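Local coordinates for protein glutaredoxin 2 (Salmonella enterica subsp. enterica serovar Typhimurium, PDB 3IR4) that binds glutathione, here as a mixed disulfide, and probably acts as a glutathione-dependent thiol-disulfide oxidoreductase with a glutathione S-transferase-like two-domain fold, at residues 10-21 against 175-184; 103-111 against 122-130. One frame throughout, in Å; residues are numbered along the deposited sequence.

Interaction 1: 10-21 against 175-184. With GSH (glutathione), chain B; SO4 (sulfate ion), chain F.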
# COMPACT_ATOMS: atom_id res chain seq x y z
N ASP A 10 3.12 -3.97 7.29
CA ASP A 10 3.46 -2.61 6.88
C ASP A 10 3.74 -2.47 5.39
O ASP A 10 3.40 -1.45 4.79
CB ASP A 10 4.61 -2.10 7.78
CG ASP A 10 4.92 -0.62 7.61
OD1 ASP A 10 4.05 0.17 7.19
OD2 ASP A 10 6.04 -0.26 7.98
N HIS A 11 4.35 -3.48 4.78
CA HIS A 11 4.67 -3.40 3.36
C HIS A 11 3.46 -3.60 2.44
O HIS A 11 3.52 -3.29 1.26
CB HIS A 11 5.69 -4.49 2.96
CG HIS A 11 5.09 -5.85 2.75
ND1 HIS A 11 5.00 -6.78 3.76
CD2 HIS A 11 4.58 -6.45 1.65
CE1 HIS A 11 4.44 -7.89 3.28
NE2 HIS A 11 4.17 -7.70 2.01
N CYS A 12 2.37 -4.13 2.99
CA CYS A 12 1.26 -4.60 2.15
C CYS A 12 0.42 -3.45 1.62
O CYS A 12 -0.07 -2.68 2.42
CB CYS A 12 0.38 -5.55 2.99
SG CYS A 12 -1.14 -6.05 2.14
N PRO A 13 0.29 -3.31 0.29
CA PRO A 13 -0.47 -2.20 -0.23
C PRO A 13 -1.94 -2.22 0.18
O PRO A 13 -2.57 -1.16 0.35
CB PRO A 13 -0.26 -2.30 -1.75
CG PRO A 13 0.00 -3.72 -1.99
CD PRO A 13 0.79 -4.17 -0.80
N PHE A 14 -2.51 -3.41 0.35
CA PHE A 14 -3.91 -3.50 0.80
C PHE A 14 -4.06 -2.94 2.21
O PHE A 14 -5.08 -2.35 2.55
CB PHE A 14 -4.38 -4.95 0.70
CG PHE A 14 -4.33 -5.50 -0.68
CD1 PHE A 14 -3.30 -6.34 -1.08
CD2 PHE A 14 -5.25 -5.11 -1.63
CE1 PHE A 14 -3.27 -6.84 -2.38
CE2 PHE A 14 -5.20 -5.61 -2.93
CZ PHE A 14 -4.21 -6.47 -3.29
N CYS A 15 -3.07 -3.18 3.06
CA CYS A 15 -3.05 -2.61 4.39
C CYS A 15 -2.91 -1.09 4.36
O CYS A 15 -3.57 -0.37 5.13
CB CYS A 15 -1.94 -3.25 5.20
SG CYS A 15 -2.29 -5.00 5.58
N VAL A 16 -2.11 -0.56 3.45
CA VAL A 16 -2.01 0.89 3.28
C VAL A 16 -3.38 1.44 2.89
O VAL A 16 -3.79 2.44 3.44
CB VAL A 16 -0.90 1.24 2.27
CG1 VAL A 16 -0.90 2.74 1.94
CG2 VAL A 16 0.48 0.78 2.79
N LYS A 17 -4.07 0.78 1.98
CA LYS A 17 -5.42 1.22 1.58
C LYS A 17 -6.31 1.38 2.82
O LYS A 17 -6.99 2.38 2.99
CB LYS A 17 -6.07 0.24 0.60
CG LYS A 17 -5.35 0.17 -0.73
CD LYS A 17 -5.95 -0.84 -1.68
CE LYS A 17 -5.01 -1.15 -2.78
NZ LYS A 17 -5.59 -1.96 -3.86
N ALA A 18 -6.31 0.35 3.67
CA ALA A 18 -7.13 0.31 4.87
C ALA A 18 -6.78 1.40 5.86
O ALA A 18 -7.64 1.84 6.60
CB ALA A 18 -7.05 -1.04 5.54
N ARG A 19 -5.53 1.84 5.89
CA ARG A 19 -5.09 2.92 6.76
C ARG A 19 -5.45 4.31 6.25
O ARG A 19 -5.49 5.26 7.03
CB ARG A 19 -3.58 2.86 6.93
CG ARG A 19 -3.14 1.67 7.73
CD ARG A 19 -1.64 1.49 7.68
NE ARG A 19 -1.01 2.63 8.33
CZ ARG A 19 0.28 2.90 8.33
NH1 ARG A 19 1.13 2.11 7.69
NH2 ARG A 19 0.73 3.97 8.98
N MSE A 20 -5.62 4.46 4.94
CA MSE A 20 -5.75 5.80 4.38
C MSE A 20 -6.92 6.63 4.90
O MSE A 20 -6.74 7.80 5.17
CB MSE A 20 -5.80 5.76 2.84
CG MSE A 20 -4.48 5.35 2.22
SE MSE A 20 -4.60 5.12 0.30
CE MSE A 20 -4.81 6.96 -0.22
N ILE A 21 -8.12 6.06 4.98
CA ILE A 21 -9.28 6.86 5.39
C ILE A 21 -9.12 7.31 6.83
O ILE A 21 -9.56 8.40 7.18
CB ILE A 21 -10.63 6.14 5.15
CG1 ILE A 21 -10.87 5.91 3.65
CG2 ILE A 21 -11.81 6.94 5.77
CD1 ILE A 21 -11.05 7.11 2.82
N ASP A 175 -7.51 7.11 -5.82
CA ASP A 175 -6.50 7.53 -4.85
C ASP A 175 -6.13 6.38 -3.92
O ASP A 175 -4.97 6.19 -3.55
CB ASP A 175 -6.97 8.73 -4.04
CG ASP A 175 -7.17 9.94 -4.90
OD1 ASP A 175 -6.14 10.48 -5.36
OD2 ASP A 175 -8.33 10.33 -5.16
N ILE A 176 -7.15 5.64 -3.50
CA ILE A 176 -6.97 4.51 -2.62
C ILE A 176 -6.07 3.46 -3.30
O ILE A 176 -5.20 2.87 -2.67
CB ILE A 176 -8.32 3.89 -2.20
CG1 ILE A 176 -9.20 4.94 -1.48
CG2 ILE A 176 -8.08 2.67 -1.36
CD1 ILE A 176 -8.66 5.46 -0.15
N HIS A 177 -6.26 3.22 -4.58
CA HIS A 177 -5.44 2.25 -5.30
C HIS A 177 -4.07 2.80 -5.70
O HIS A 177 -3.10 2.04 -5.76
CB HIS A 177 -6.18 1.69 -6.52
CG HIS A 177 -7.36 0.88 -6.16
ND1 HIS A 177 -7.29 -0.24 -5.37
CD2 HIS A 177 -8.67 1.07 -6.45
CE1 HIS A 177 -8.51 -0.73 -5.22
NE2 HIS A 177 -9.36 0.05 -5.87
N LEU A 178 -3.97 4.08 -6.01
CA LEU A 178 -2.71 4.63 -6.50
C LEU A 178 -1.68 4.92 -5.41
O LEU A 178 -0.49 4.58 -5.55
CB LEU A 178 -2.99 5.93 -7.29
CG LEU A 178 -1.78 6.68 -7.80
CD1 LEU A 178 -0.93 5.79 -8.77
CD2 LEU A 178 -2.21 7.98 -8.46
N PHE A 179 -2.08 5.58 -4.33
CA PHE A 179 -1.14 5.96 -3.31
C PHE A 179 -0.29 4.79 -2.77
O PHE A 179 0.92 4.95 -2.65
CB PHE A 179 -1.77 6.76 -2.17
CG PHE A 179 -0.80 7.06 -1.07
CD1 PHE A 179 0.24 7.95 -1.28
CD2 PHE A 179 -0.87 6.38 0.12
CE1 PHE A 179 1.15 8.22 -0.30
CE2 PHE A 179 0.06 6.64 1.13
CZ PHE A 179 1.08 7.54 0.91
N PRO A 180 -0.88 3.63 -2.47
CA PRO A 180 -0.05 2.55 -1.92
C PRO A 180 1.09 2.14 -2.85
O PRO A 180 2.19 1.81 -2.37
CB PRO A 180 -1.04 1.42 -1.70
CG PRO A 180 -2.38 2.11 -1.51
CD PRO A 180 -2.32 3.28 -2.45
N LEU A 181 0.82 2.10 -4.15
CA LEU A 181 1.85 1.78 -5.12
C LEU A 181 2.98 2.81 -5.08
O LEU A 181 4.16 2.47 -5.01
CB LEU A 181 1.22 1.68 -6.51
CG LEU A 181 2.20 1.51 -7.66
CD1 LEU A 181 3.03 0.24 -7.50
CD2 LEU A 181 1.43 1.51 -8.97
N LEU A 182 2.62 4.09 -5.09
CA LEU A 182 3.62 5.14 -5.05
C LEU A 182 4.40 5.10 -3.74
O LEU A 182 5.61 5.29 -3.73
CB LEU A 182 3.01 6.52 -5.31
CG LEU A 182 2.24 6.69 -6.61
CD1 LEU A 182 1.70 8.11 -6.70
CD2 LEU A 182 3.10 6.35 -7.83
N ARG A 183 3.68 4.94 -2.63
CA ARG A 183 4.32 4.88 -1.31
C ARG A 183 5.38 3.79 -1.29
O ARG A 183 6.52 3.99 -0.88
CB ARG A 183 3.22 4.65 -0.26
CG ARG A 183 3.66 4.66 1.20
CD ARG A 183 3.95 3.31 1.78
NE ARG A 183 4.25 3.45 3.21
CZ ARG A 183 4.29 2.45 4.08
NH1 ARG A 183 4.08 1.20 3.70
NH2 ARG A 183 4.53 2.72 5.35
N ASN A 184 5.00 2.37 -1.89
CA ASN A 184 5.96 1.30 -1.87
C ASN A 184 7.12 1.55 -2.85
O ASN A 184 8.24 1.10 -2.62
CB ASN A 184 5.24 -0.03 -2.02
CG ASN A 184 4.44 -0.40 -0.75
OD1 ASN A 184 4.68 0.15 0.34
ND2 ASN A 184 3.51 -1.32 -0.89
N1 GSH B . -8.51 -8.95 -1.22
CA1 GSH B . -7.68 -8.63 -0.05
C1 GSH B . -7.92 -7.21 0.37
O11 GSH B . -8.30 -6.40 -0.52
O12 GSH B . -7.71 -6.89 1.56
CB1 GSH B . -6.22 -8.87 -0.41
CG1 GSH B . -5.33 -8.83 0.84
CD1 GSH B . -3.96 -9.43 0.64
OE1 GSH B . -3.58 -9.86 -0.58
N2 GSH B . -3.13 -9.46 1.65
CA2 GSH B . -1.85 -10.17 1.66
C2 GSH B . -1.94 -11.37 2.55
O2 GSH B . -2.65 -11.29 3.68
CB2 GSH B . -0.70 -9.24 2.11
SG2 GSH B . -0.33 -7.84 1.01
N3 GSH B . -1.27 -12.44 2.24
CA3 GSH B . -1.51 -13.71 2.88
C3 GSH B . -0.28 -14.13 3.59
O31 GSH B . 0.64 -13.28 3.77
O32 GSH B . -0.20 -15.33 3.98
S SO4 F . -12.61 -1.37 -7.13
O1 SO4 F . -13.89 -0.71 -7.48
O2 SO4 F . -11.71 -1.10 -8.27
O3 SO4 F . -12.13 -0.74 -5.90
O4 SO4 F . -12.86 -2.80 -7.03
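The His177 ring takes both its partners at the edge: Lys17 NZ lies in its plane and hydrogen-bonds His177 ND1 (2.9 Å), while NE2 donates to a sulfate ion, probably from the crystallisation liquor, that Arg85 also binds. The Phe179 ring has Arg183 CB on one face and, at its edge, Met20 SE (selenomethionine) 5.2 Å from the ring centroid, a Met-aromatic contact. The Phe14 ring has glutathione CB1 over one face and, at its edge, glutathione SG2 and Cys12 SG, which form a disulfide. The contact joins helix 13-25 of the thioredoxin-like domain, whose start carries a thioredoxin-type CxxC pattern (Cys12, the N-cap, and Cys15), to helix 173-185 of the all-helical domain, the domain interface of a GST-like fold. Pro180 is a knob in the hole formed by Pro13, Val16, Lys17 and Met20. Met20 bends at chi3 (70°), which lays CE against Phe179 CB (3.6 Å). Arg183, which also bonds Asn211, grips Asp10 end-on: NH2 forms a salt bridge with OD1 (3.2 Å), the guanidinium and carboxylate planes 60° apart. Arg19 NH1 also salt-bridges Asp10 OD1, making a three-residue network. Arg183 NH1 meets Asp10 O at 2.9 Å, nearly in the guanidinium plane.

Interaction 2: 103-111 against 122-130; sequences LLLPRFAKS and RQYFIRKKE. With GSH (glutathione), chain B.
Arg122 reaches Ala109 and Ser111 because its chain leaves the helix with CG trans to the backbone N (chi1 -169°) and then bends at chi3 (-59°), carrying the guanidinium over to the turn that follows helix 101-108. Phe125 starts out the same way (chi1 -179°), and its ring extends toward the neighbouring helix. The two segments run nearly antiparallel, as an adjacent helix pair in the C-terminal domain of this GST-like fold. The rim of the Phe125 ring packs against the other segment: CD2 meets Ala109 CB at 3.9 Å, CZ meets Leu105 CD2, and Leu105 O lies at the edge in the ring plane. Ala109 CB also touches Ile126 CG1 (3.8 Å), while Leu105 CD1 reaches the aliphatic part of Lys129. Farther along the same helix, Lys128 NZ lies 2.9 Å from glutathione O32. Arg122 NH1 binds Ala109 O at 2.8 Å from above the carbonyl plane, and NH1 and NH2 both donate to Ser111 O, from one face of its plane. Three N-H bonds to two backbone oxygens thus fix the guanidinium's rotation and tie the type I turn Phe108-Ser111 to helix 119-133, the positive charge probably polarising both carbonyls.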
# COMPACT_ATOMS: atom_id res chain seq x y z
N LEU A 103 10.59 -5.21 -8.72
CA LEU A 103 11.31 -4.21 -7.95
C LEU A 103 10.99 -4.35 -6.45
O LEU A 103 11.88 -4.24 -5.60
CB LEU A 103 10.94 -2.80 -8.41
CG LEU A 103 11.49 -2.34 -9.75
CD1 LEU A 103 10.83 -1.05 -10.14
CD2 LEU A 103 13.04 -2.19 -9.67
N LEU A 104 9.73 -4.50 -6.12
CA LEU A 104 9.32 -4.38 -4.72
C LEU A 104 9.62 -5.57 -3.83
O LEU A 104 10.14 -5.40 -2.74
CB LEU A 104 7.82 -4.01 -4.60
CG LEU A 104 7.42 -2.69 -5.23
CD1 LEU A 104 5.88 -2.52 -5.16
CD2 LEU A 104 8.12 -1.53 -4.58
N LEU A 105 9.28 -6.78 -4.25
CA LEU A 105 9.40 -7.92 -3.35
C LEU A 105 10.82 -8.16 -2.86
O LEU A 105 11.02 -8.40 -1.67
CB LEU A 105 8.78 -9.18 -3.97
CG LEU A 105 7.28 -9.10 -4.35
CD1 LEU A 105 6.86 -10.40 -4.97
CD2 LEU A 105 6.39 -8.73 -3.17
N PRO A 106 11.83 -8.09 -3.76
CA PRO A 106 13.17 -8.32 -3.26
C PRO A 106 13.61 -7.28 -2.25
O PRO A 106 14.42 -7.57 -1.38
CB PRO A 106 14.04 -8.27 -4.53
CG PRO A 106 13.13 -8.59 -5.64
CD PRO A 106 11.83 -7.96 -5.23
N ARG A 107 13.13 -6.04 -2.42
CA ARG A 107 13.45 -4.96 -1.52
C ARG A 107 12.70 -5.07 -0.20
O ARG A 107 13.28 -4.87 0.87
CB ARG A 107 13.27 -3.61 -2.22
CG ARG A 107 14.33 -3.38 -3.29
CD ARG A 107 14.04 -2.16 -4.12
NE ARG A 107 15.11 -1.84 -5.09
CZ ARG A 107 15.34 -2.54 -6.19
NH1 ARG A 107 14.55 -3.53 -6.54
NH2 ARG A 107 16.39 -2.23 -6.95
N PHE A 108 11.42 -5.44 -0.26
CA PHE A 108 10.69 -5.70 0.97
C PHE A 108 11.45 -6.73 1.83
O PHE A 108 11.61 -6.55 3.03
CB PHE A 108 9.28 -6.27 0.69
CG PHE A 108 8.30 -5.32 0.02
CD1 PHE A 108 8.35 -3.95 0.15
CD2 PHE A 108 7.23 -5.86 -0.64
CE1 PHE A 108 7.38 -3.14 -0.44
CE2 PHE A 108 6.24 -5.04 -1.21
CZ PHE A 108 6.34 -3.70 -1.11
N ALA A 109 11.91 -7.79 1.18
CA ALA A 109 12.57 -8.90 1.86
C ALA A 109 13.89 -8.52 2.53
O ALA A 109 14.35 -9.24 3.40
CB ALA A 109 12.81 -10.01 0.89
N LYS A 110 14.48 -7.42 2.08
CA LYS A 110 15.73 -6.91 2.61
C LYS A 110 15.58 -5.75 3.57
O LYS A 110 16.57 -5.25 4.07
CB LYS A 110 16.62 -6.46 1.45
CG LYS A 110 17.24 -7.60 0.68
CD LYS A 110 17.85 -7.13 -0.65
CE LYS A 110 19.07 -7.91 -1.11
NZ LYS A 110 18.82 -9.35 -1.30
N SER A 111 14.33 -5.32 3.84
CA SER A 111 14.11 -4.10 4.57
C SER A 111 13.50 -4.29 5.96
O SER A 111 12.93 -5.32 6.29
CB SER A 111 13.23 -3.16 3.72
OG SER A 111 13.91 -2.79 2.53
N ARG A 122 11.02 -13.41 8.09
CA ARG A 122 11.64 -12.93 6.87
C ARG A 122 11.86 -14.11 5.91
O ARG A 122 11.57 -13.99 4.73
CB ARG A 122 12.93 -12.21 7.17
CG ARG A 122 13.49 -11.48 5.99
CD ARG A 122 14.74 -10.67 6.34
NE ARG A 122 14.52 -9.66 7.36
CZ ARG A 122 14.05 -8.44 7.12
NH1 ARG A 122 13.76 -8.03 5.89
NH2 ARG A 122 13.87 -7.60 8.13
N GLN A 123 12.35 -15.24 6.43
CA GLN A 123 12.56 -16.41 5.58
C GLN A 123 11.25 -16.90 4.98
O GLN A 123 11.19 -17.32 3.80
CB GLN A 123 13.24 -17.53 6.35
CG GLN A 123 13.46 -18.77 5.48
CD GLN A 123 14.04 -19.91 6.27
OE1 GLN A 123 13.34 -20.86 6.59
NE2 GLN A 123 15.29 -19.79 6.63
N TYR A 124 10.19 -16.91 5.79
CA TYR A 124 8.85 -17.32 5.34
C TYR A 124 8.43 -16.52 4.11
O TYR A 124 7.95 -17.07 3.12
CB TYR A 124 7.86 -17.13 6.48
CG TYR A 124 6.43 -17.42 6.12
CD1 TYR A 124 5.61 -16.42 5.62
CD2 TYR A 124 5.87 -18.66 6.34
CE1 TYR A 124 4.29 -16.65 5.31
CE2 TYR A 124 4.56 -18.91 6.00
CZ TYR A 124 3.77 -17.89 5.48
OH TYR A 124 2.42 -18.04 5.16
N PHE A 125 8.62 -15.21 4.18
CA PHE A 125 8.28 -14.32 3.06
C PHE A 125 9.09 -14.62 1.82
O PHE A 125 8.55 -14.76 0.72
CB PHE A 125 8.48 -12.87 3.51
CG PHE A 125 8.15 -11.85 2.44
CD1 PHE A 125 6.83 -11.47 2.21
CD2 PHE A 125 9.15 -11.27 1.67
CE1 PHE A 125 6.53 -10.52 1.28
CE2 PHE A 125 8.84 -10.32 0.70
CZ PHE A 125 7.53 -9.95 0.51
N ILE A 126 10.40 -14.73 1.98
CA ILE A 126 11.27 -14.97 0.86
C ILE A 126 10.88 -16.27 0.14
O ILE A 126 10.78 -16.33 -1.09
CB ILE A 126 12.75 -15.04 1.36
CG1 ILE A 126 13.24 -13.67 1.86
CG2 ILE A 126 13.66 -15.58 0.24
CD1 ILE A 126 14.49 -13.72 2.73
N ARG A 127 10.74 -17.32 0.92
CA ARG A 127 10.45 -18.63 0.37
C ARG A 127 9.16 -18.61 -0.40
O ARG A 127 9.07 -19.16 -1.51
CB ARG A 127 10.42 -19.71 1.45
CG ARG A 127 11.78 -19.94 2.02
CD ARG A 127 11.99 -21.26 2.55
NE ARG A 127 13.40 -21.53 2.69
CZ ARG A 127 13.87 -22.52 3.43
NH1 ARG A 127 13.03 -23.33 4.07
NH2 ARG A 127 15.18 -22.70 3.55
N LYS A 128 8.12 -18.01 0.16
CA LYS A 128 6.82 -17.98 -0.48
C LYS A 128 6.85 -17.20 -1.78
O LYS A 128 6.32 -17.65 -2.79
CB LYS A 128 5.82 -17.33 0.47
CG LYS A 128 4.45 -17.19 -0.12
CD LYS A 128 3.56 -16.38 0.74
CE LYS A 128 3.17 -17.14 1.92
NZ LYS A 128 2.26 -16.26 2.68
N LYS A 129 7.47 -16.03 -1.79
CA LYS A 129 7.47 -15.22 -2.99
C LYS A 129 8.35 -15.85 -4.06
O LYS A 129 7.98 -15.88 -5.24
CB LYS A 129 7.91 -13.79 -2.69
CG LYS A 129 6.98 -13.06 -1.72
CD LYS A 129 5.52 -13.00 -2.21
CE LYS A 129 4.65 -12.23 -1.28
NZ LYS A 129 3.23 -12.31 -1.73
N GLU A 130 9.52 -16.36 -3.70
CA GLU A 130 10.40 -16.95 -4.70
C GLU A 130 9.84 -18.21 -5.34
O GLU A 130 10.14 -18.51 -6.49
CB GLU A 130 11.81 -17.19 -4.13
CG GLU A 130 12.59 -15.91 -3.94
CD GLU A 130 14.08 -16.13 -3.81
OE1 GLU A 130 14.49 -16.99 -2.98
OE2 GLU A 130 14.86 -15.46 -4.51
N1 GSH B . -8.51 -8.95 -1.22
CA1 GSH B . -7.68 -8.63 -0.05
C1 GSH B . -7.92 -7.21 0.37
O11 GSH B . -8.30 -6.40 -0.52
O12 GSH B . -7.71 -6.89 1.56
CB1 GSH B . -6.22 -8.87 -0.41
CG1 GSH B . -5.33 -8.83 0.84
CD1 GSH B . -3.96 -9.43 0.64
OE1 GSH B . -3.58 -9.86 -0.58
N2 GSH B . -3.13 -9.46 1.65
CA2 GSH B . -1.85 -10.17 1.66
C2 GSH B . -1.94 -11.37 2.55
O2 GSH B . -2.65 -11.29 3.68
CB2 GSH B . -0.70 -9.24 2.11
SG2 GSH B . -0.33 -7.84 1.01
N3 GSH B . -1.27 -12.44 2.24
CA3 GSH B . -1.51 -13.71 2.88
C3 GSH B . -0.28 -14.13 3.59
O31 GSH B . 0.64 -13.28 3.77
O32 GSH B . -0.20 -15.33 3.98

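From the N terminus, the chain passes through strand 5-8 into 10-21, where the glutathione-bound Cys12 stands at the N-cap of helix 13-25. It completes the thioredoxin-like domain and enters the helical domain before 103-111 meets 122-130 across a short connection, closing the small loop of interaction 2. Only later does helix 173-185 return to 10-21, closing the long loop of interaction 1, inside which interaction 2 is nested. Interaction 1 joins the two domains, whereas interaction 2 pairs helices within the second. Their centres are about 18 Å apart, yet they touch: His11 packs on Phe108 and Phe125, and Asn184 on Leu104 and Phe108. Both also reach glutathione.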